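Local coordinates for protein D-alanyl-D-alanine carboxypeptidase (Vibrio cholerae, PDB 5TR7) that probably removes the terminal D-alanine from peptidoglycan precursor peptides, acting as a penicillin-binding serine carboxypeptidase in cell-wall maturation, at residues Y184-L189 / I200-T205; Y210-S215 / N234-E239. One frame throughout, in Å; residues are numbered along the deposited sequence.

Contact 1 (Y184-L189 / I200-T205); sequences YNRNGL and IKTGHT. With NO2 (nitrite ion), chain F.
A single water joins I200 to N187: it donates to I200 O (2.7 Å) and accepts from N187 ND2 (2.9 Å). The meeting is between a loop and the edge strand of the five-stranded sheet, whose K201-T202-G203 fits the K(T/S)G motif of penicillin-binding proteins. N187 extends toward the strand because its CG stands anti to the backbone N (chi1 -179°), which also brings ND2 to 3.6 Å from I200 N. Both nitrogens are donors and cannot bond to each other; the water supplies the polar link. Beside it the contact turns apolar, with R186 CB resting on T202 CG2 at 3.5 Å. The methyl is available there since T202 turns OG1 anti to its own nitrogen (chi1 -160°). R186 then bends its chain away, and its NH2 forms a salt bridge with E233. The loop holds its own shape: N185 OD1 accepts from N187 N (3.0 Å, nearly straight at 168°), closing an Asx turn, and an inverse gamma turn centred on N187 follows. G188 N, in the same turn, donates to nitrite O1 at 2.9 Å. On the strand, I200 and K201 both face V213 in a classic beta bulge. K201, predicted to bind substrate, points its CB away from the loop; its NZ donates to T202 O at 3.2 Å and also pairs with S98 OG.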
loop_
_atom_site.group_PDB
_atom_site.type_symbol
_atom_site.label_atom_id
_atom_site.label_comp_id
_atom_site.label_asym_id
_atom_site.label_seq_id
_atom_site.Cartn_x
_atom_site.Cartn_y
_atom_site.Cartn_z
ATOM N N TYR A 184 0.796 15.223 -2.445
ATOM C CA TYR A 184 0.663 14.432 -3.631
ATOM C C TYR A 184 0.898 12.964 -3.431
ATOM O O TYR A 184 1.691 12.544 -2.646
ATOM C CB TYR A 184 1.611 14.942 -4.767
ATOM C CG TYR A 184 1.095 16.238 -5.275
ATOM C CD1 TYR A 184 1.438 17.427 -4.630
ATOM C CD2 TYR A 184 0.116 16.288 -6.279
ATOM C CE1 TYR A 184 0.892 18.648 -5.029
ATOM C CE2 TYR A 184 -0.438 17.496 -6.682
ATOM C CZ TYR A 184 -0.037 18.670 -6.058
ATOM O OH TYR A 184 -0.593 19.847 -6.468
ATOM N N ASN A 185 0.189 12.186 -4.225
ATOM C CA ASN A 185 0.405 10.778 -4.273
ATOM C C ASN A 185 1.783 10.587 -4.885
ATOM O O ASN A 185 2.024 11.107 -5.958
ATOM C CB ASN A 185 -0.666 10.130 -5.171
ATOM C CG ASN A 185 -0.706 8.682 -5.045
ATOM O OD1 ASN A 185 0.342 8.033 -4.965
ATOM N ND2 ASN A 185 -1.953 8.123 -4.998
ATOM N N ARG A 186 2.678 9.901 -4.194
ATOM C CA ARG A 186 4.054 9.624 -4.624
ATOM C C ARG A 186 4.166 8.594 -5.741
ATOM O O ARG A 186 5.260 8.323 -6.227
ATOM C CB ARG A 186 4.830 9.082 -3.400
ATOM C CG ARG A 186 5.268 10.046 -2.321
ATOM C CD ARG A 186 6.786 10.347 -2.462
ATOM N NE ARG A 186 7.457 10.354 -1.155
ATOM C CZ ARG A 186 8.761 10.114 -0.913
ATOM N NH1 ARG A 186 9.200 10.113 0.328
ATOM N NH2 ARG A 186 9.636 9.823 -1.843
ATOM N N ASN A 187 3.064 7.926 -6.138
ATOM C CA ASN A 187 3.142 7.027 -7.282
ATOM C C ASN A 187 3.086 7.855 -8.602
ATOM O O ASN A 187 2.017 8.150 -9.161
ATOM C CB ASN A 187 2.012 6.041 -7.204
ATOM C CG ASN A 187 2.006 5.060 -8.320
ATOM O OD1 ASN A 187 2.965 4.928 -9.069
ATOM N ND2 ASN A 187 0.901 4.326 -8.434
ATOM N N GLY A 188 4.250 8.244 -9.061
ATOM C CA GLY A 188 4.429 9.059 -10.257
ATOM C C GLY A 188 3.881 8.432 -11.520
ATOM O O GLY A 188 3.427 9.143 -12.420
ATOM N N LEU A 189 3.811 7.097 -11.553
ATOM C CA LEU A 189 3.234 6.428 -12.717
ATOM C C LEU A 189 1.780 6.770 -12.966
ATOM O O LEU A 189 1.294 6.595 -14.091
ATOM C CB LEU A 189 3.440 4.919 -12.666
ATOM C CG LEU A 189 4.889 4.432 -12.885
ATOM C CD1 LEU A 189 4.843 2.934 -12.816
ATOM C CD2 LEU A 189 5.510 4.856 -14.227
ATOM N N ILE A 200 -0.231 1.146 -7.131
ATOM C CA ILE A 200 -0.946 1.066 -5.873
ATOM C C ILE A 200 -0.281 1.901 -4.783
ATOM O O ILE A 200 -0.778 2.939 -4.393
ATOM C CB ILE A 200 -1.077 -0.390 -5.399
ATOM C CG1 ILE A 200 -1.543 -1.285 -6.542
ATOM C CG2 ILE A 200 -1.967 -0.504 -4.177
ATOM C CD1 ILE A 200 -1.975 -2.695 -6.094
ATOM N N LYS A 201 0.852 1.460 -4.286
ATOM C CA LYS A 201 1.438 2.133 -3.161
ATOM C C LYS A 201 2.935 2.137 -3.227
ATOM O O LYS A 201 3.592 1.190 -3.551
ATOM C CB LYS A 201 1.002 1.397 -1.883
ATOM C CG LYS A 201 1.392 2.046 -0.558
ATOM C CD LYS A 201 0.520 3.247 -0.315
ATOM C CE LYS A 201 0.928 4.011 0.941
ATOM N NZ LYS A 201 2.163 4.835 0.825
ATOM N N THR A 202 3.442 3.182 -2.697
ATOM C CA THR A 202 4.827 3.477 -2.694
ATOM C C THR A 202 5.439 3.324 -1.276
ATOM O O THR A 202 4.764 3.354 -0.302
ATOM C CB THR A 202 4.862 4.925 -3.157
ATOM O OG1 THR A 202 6.139 5.239 -3.634
ATOM C CG2 THR A 202 4.408 5.861 -2.065
ATOM N N GLY A 203 6.729 3.121 -1.192
ATOM C CA GLY A 203 7.393 3.086 0.135
ATOM C C GLY A 203 8.874 3.028 0.055
ATOM O O GLY A 203 9.425 2.828 -1.040
ATOM N N HIS A 204 9.534 3.092 1.214
ATOM C CA HIS A 204 11.009 3.001 1.271
ATOM C C HIS A 204 11.424 2.084 2.429
ATOM O O HIS A 204 10.838 2.128 3.500
ATOM C CB HIS A 204 11.596 4.388 1.475
ATOM C CG HIS A 204 13.086 4.433 1.393
ATOM N ND1 HIS A 204 13.908 4.095 2.446
ATOM C CD2 HIS A 204 13.905 4.755 0.366
ATOM C CE1 HIS A 204 15.166 4.200 2.063
ATOM N NE2 HIS A 204 15.188 4.642 0.819
ATOM N N THR A 205 12.433 1.251 2.222
ATOM C CA THR A 205 12.959 0.328 3.279
ATOM C C THR A 205 14.402 0.778 3.490
ATOM O O THR A 205 15.222 0.638 2.607
ATOM C CB THR A 205 12.897 -1.131 2.828
ATOM O OG1 THR A 205 11.536 -1.521 2.557
ATOM C CG2 THR A 205 13.455 -2.111 3.894
HETATM N N NO2 F . 7.468 6.944 -7.861
HETATM O O1 NO2 F . 7.084 7.856 -8.566
HETATM O O2 NO2 F . 8.573 7.299 -7.105
HETATM O O HOH W 1 -1.139 4.733 -6.413
#

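Contact 2 (Y210-S215 / N234-E239); sequences YNLVSS and NARKAE. With NO2 (nitrite ion), chain F.
R236 reaches from its helix to N211 and Y210 of the strand by way of an almost fully drawn-out chain: CG lies anti to the backbone N, the next bond continues the extension, and a single bend at chi3 (69°) swings the guanidinium across the strand. One long side chain thus spans helix 234-239 and strand 210-215, whose local axes pass 8.2 Å apart, and it accounts for much of the buried surface. R236 NH1 donates to N211 O over 3.0 Å, the carbonyl oxygen lying somewhat out of the guanidinium plane. The side chain of N211 faces the other way, its OD1 taking the backbone N of G229. Y210 meets the same guanidinium with an edge. Y210 CD1 lies over one face of the flat group, offset toward its rim and 3.6 Å from R236 NH1, with the two planes 75° apart. Lower on the chain, the aliphatic part does the packing: R236 CG lies against L212 CB at 3.6 Å, the two side chains crossing at about a right angle. The outer edge of the guanidinium holds the nitrite. R236 NE donates to nitrite O2 in plane at 2.6 Å, and NH2 adds a weak bond to that oxygen at 3.1 Å while also making a salt bridge to E233. On the next helical residue, K237 CG closes in on nitrite O1 at 3.2 Å. With NE, NH1 and NH2 all engaged, the group's rotation is well fixed. The nitrite probably came from the crystallisation liquor. The arrangement belongs to the helix-on-sheet layer of the penicillin-binding and beta-lactamase fold, where helix 233-251 packs on a face of the antiparallel sheet, the local axis of 234-239 lying 33° from that of strand 210-215.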
loop_
_atom_site.group_PDB
_atom_site.type_symbol
_atom_site.label_atom_id
_atom_site.label_comp_id
_atom_site.label_asym_id
_atom_site.label_seq_id
_atom_site.Cartn_x
_atom_site.Cartn_y
_atom_site.Cartn_z
ATOM N N TYR A 210 13.950 2.231 -2.539
ATOM C CA TYR A 210 12.599 2.581 -2.873
ATOM C C TYR A 210 11.814 1.440 -3.443
ATOM O O TYR A 210 12.292 0.689 -4.309
ATOM C CB TYR A 210 12.537 3.747 -3.847
ATOM C CG TYR A 210 13.084 5.018 -3.272
ATOM C CD1 TYR A 210 12.248 5.902 -2.596
ATOM C CD2 TYR A 210 14.386 5.386 -3.457
ATOM C CE1 TYR A 210 12.706 7.110 -2.107
ATOM C CE2 TYR A 210 14.862 6.594 -2.969
ATOM C CZ TYR A 210 14.020 7.443 -2.302
ATOM O OH TYR A 210 14.513 8.600 -1.825
ATOM N N ASN A 211 10.553 1.374 -2.994
ATOM C CA ASN A 211 9.656 0.358 -3.411
ATOM C C ASN A 211 8.404 0.875 -4.097
ATOM O O ASN A 211 7.903 1.917 -3.751
ATOM C CB ASN A 211 9.186 -0.332 -2.150
ATOM C CG ASN A 211 10.325 -0.779 -1.280
ATOM O OD1 ASN A 211 11.367 -1.221 -1.769
ATOM N ND2 ASN A 211 10.127 -0.663 0.026
ATOM N N LEU A 212 7.824 0.042 -4.967
ATOM C CA LEU A 212 6.546 0.315 -5.538
ATOM C C LEU A 212 5.734 -0.933 -5.798
ATOM O O LEU A 212 6.239 -1.886 -6.367
ATOM C CB LEU A 212 6.718 1.036 -6.877
ATOM C CG LEU A 212 5.396 1.390 -7.587
ATOM C CD1 LEU A 212 4.436 2.218 -6.737
ATOM C CD2 LEU A 212 5.727 2.181 -8.853
ATOM N N VAL A 213 4.472 -0.909 -5.412
ATOM C CA VAL A 213 3.507 -1.959 -5.777
ATOM C C VAL A 213 2.631 -1.255 -6.802
ATOM O O VAL A 213 1.965 -0.300 -6.449
ATOM C CB VAL A 213 2.671 -2.476 -4.623
ATOM C CG1 VAL A 213 1.714 -3.545 -5.093
ATOM C CG2 VAL A 213 3.570 -3.116 -3.650
ATOM N N SER A 214 2.624 -1.713 -8.051
ATOM C CA SER A 214 1.826 -1.067 -9.064
ATOM C C SER A 214 0.848 -2.015 -9.722
ATOM O O SER A 214 1.015 -3.197 -9.600
ATOM C CB SER A 214 2.748 -0.465 -10.143
ATOM O OG SER A 214 3.581 -1.481 -10.702
ATOM N N SER A 215 -0.190 -1.469 -10.385
ATOM C CA SER A 215 -1.095 -2.244 -11.163
ATOM C C SER A 215 -1.472 -1.393 -12.362
ATOM O O SER A 215 -1.592 -0.206 -12.231
ATOM C CB SER A 215 -2.352 -2.683 -10.376
ATOM O OG SER A 215 -3.159 -3.557 -11.148
ATOM N N ASN A 234 13.326 7.877 -9.594
ATOM C CA ASN A 234 13.248 7.692 -11.047
ATOM C C ASN A 234 13.338 6.252 -11.474
ATOM O O ASN A 234 12.529 5.817 -12.297
ATOM C CB ASN A 234 14.259 8.560 -11.730
ATOM C CG ASN A 234 13.894 10.026 -11.582
ATOM O OD1 ASN A 234 12.683 10.380 -11.445
ATOM N ND2 ASN A 234 14.898 10.895 -11.613
ATOM N N ALA A 235 14.237 5.508 -10.820
ATOM C CA ALA A 235 14.383 4.121 -11.080
ATOM C C ALA A 235 13.102 3.392 -10.631
ATOM O O ALA A 235 12.611 2.527 -11.342
ATOM C CB ALA A 235 15.611 3.576 -10.342
ATOM N N ARG A 236 12.561 3.714 -9.467
ATOM C CA ARG A 236 11.314 3.064 -9.029
ATOM C C ARG A 236 10.217 3.141 -10.182
ATOM O O ARG A 236 9.603 2.139 -10.568
ATOM C CB ARG A 236 10.828 3.753 -7.770
ATOM C CG ARG A 236 9.439 3.380 -7.371
ATOM C CD ARG A 236 9.154 3.738 -5.955
ATOM N NE ARG A 236 9.075 5.174 -5.640
ATOM C CZ ARG A 236 8.957 5.593 -4.376
ATOM N NH1 ARG A 236 8.956 4.708 -3.372
ATOM N NH2 ARG A 236 8.851 6.865 -4.059
ATOM N N LYS A 237 10.079 4.301 -10.792
ATOM C CA LYS A 237 9.122 4.428 -11.882
ATOM C C LYS A 237 9.561 3.657 -13.115
ATOM O O LYS A 237 8.794 2.855 -13.632
ATOM C CB LYS A 237 8.901 5.871 -12.287
ATOM C CG LYS A 237 7.989 6.644 -11.359
ATOM C CD LYS A 237 7.626 8.037 -11.899
ATOM C CE LYS A 237 8.701 9.084 -11.635
ATOM N NZ LYS A 237 8.184 10.420 -12.060
ATOM N N ALA A 238 10.780 3.917 -13.600
ATOM C CA ALA A 238 11.243 3.253 -14.816
ATOM C C ALA A 238 11.271 1.743 -14.740
ATOM O O ALA A 238 10.795 1.089 -15.630
ATOM C CB ALA A 238 12.603 3.759 -15.222
ATOM N N GLU A 239 11.727 1.168 -13.639
ATOM C CA GLU A 239 11.816 -0.259 -13.582
ATOM C C GLU A 239 10.421 -0.862 -13.508
ATOM O O GLU A 239 10.181 -1.912 -14.094
ATOM C CB GLU A 239 12.687 -0.698 -12.405
ATOM C CG GLU A 239 14.123 -0.144 -12.471
ATOM C CD GLU A 239 14.886 -0.466 -13.758
ATOM O OE1 GLU A 239 15.175 0.449 -14.547
ATOM O OE2 GLU A 239 15.096 -1.633 -14.043
HETATM N N NO2 F . 7.468 6.944 -7.861
HETATM O O1 NO2 F . 7.084 7.856 -8.566
HETATM O O2 NO2 F . 8.573 7.299 -7.105
#

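How the contacts relate
Contacts 1 and 2 have centres about 8 Å apart and share a pair of neighbouring antiparallel strands, 200-205 in one and 210-215 in the other. Probable backbone hydrogen bonds tie them, G203 O to N211 N and I200 N to V213 O, both at 2.7 Å. R236 of contact 2 extends across this seam, where R236 NH1 and T202 OG1 of contact 1 form a close polar pair at 2.9 Å. The nitrite is a second junction, held by the loop of contact 1 and the helix of contact 2, and one carboxylate, that of E233, is shared by the arginines of the two contacts. The T202 side chain is also about 5 Å from that of S98 and about 6 Å from that of S35, both predicted active-site residues.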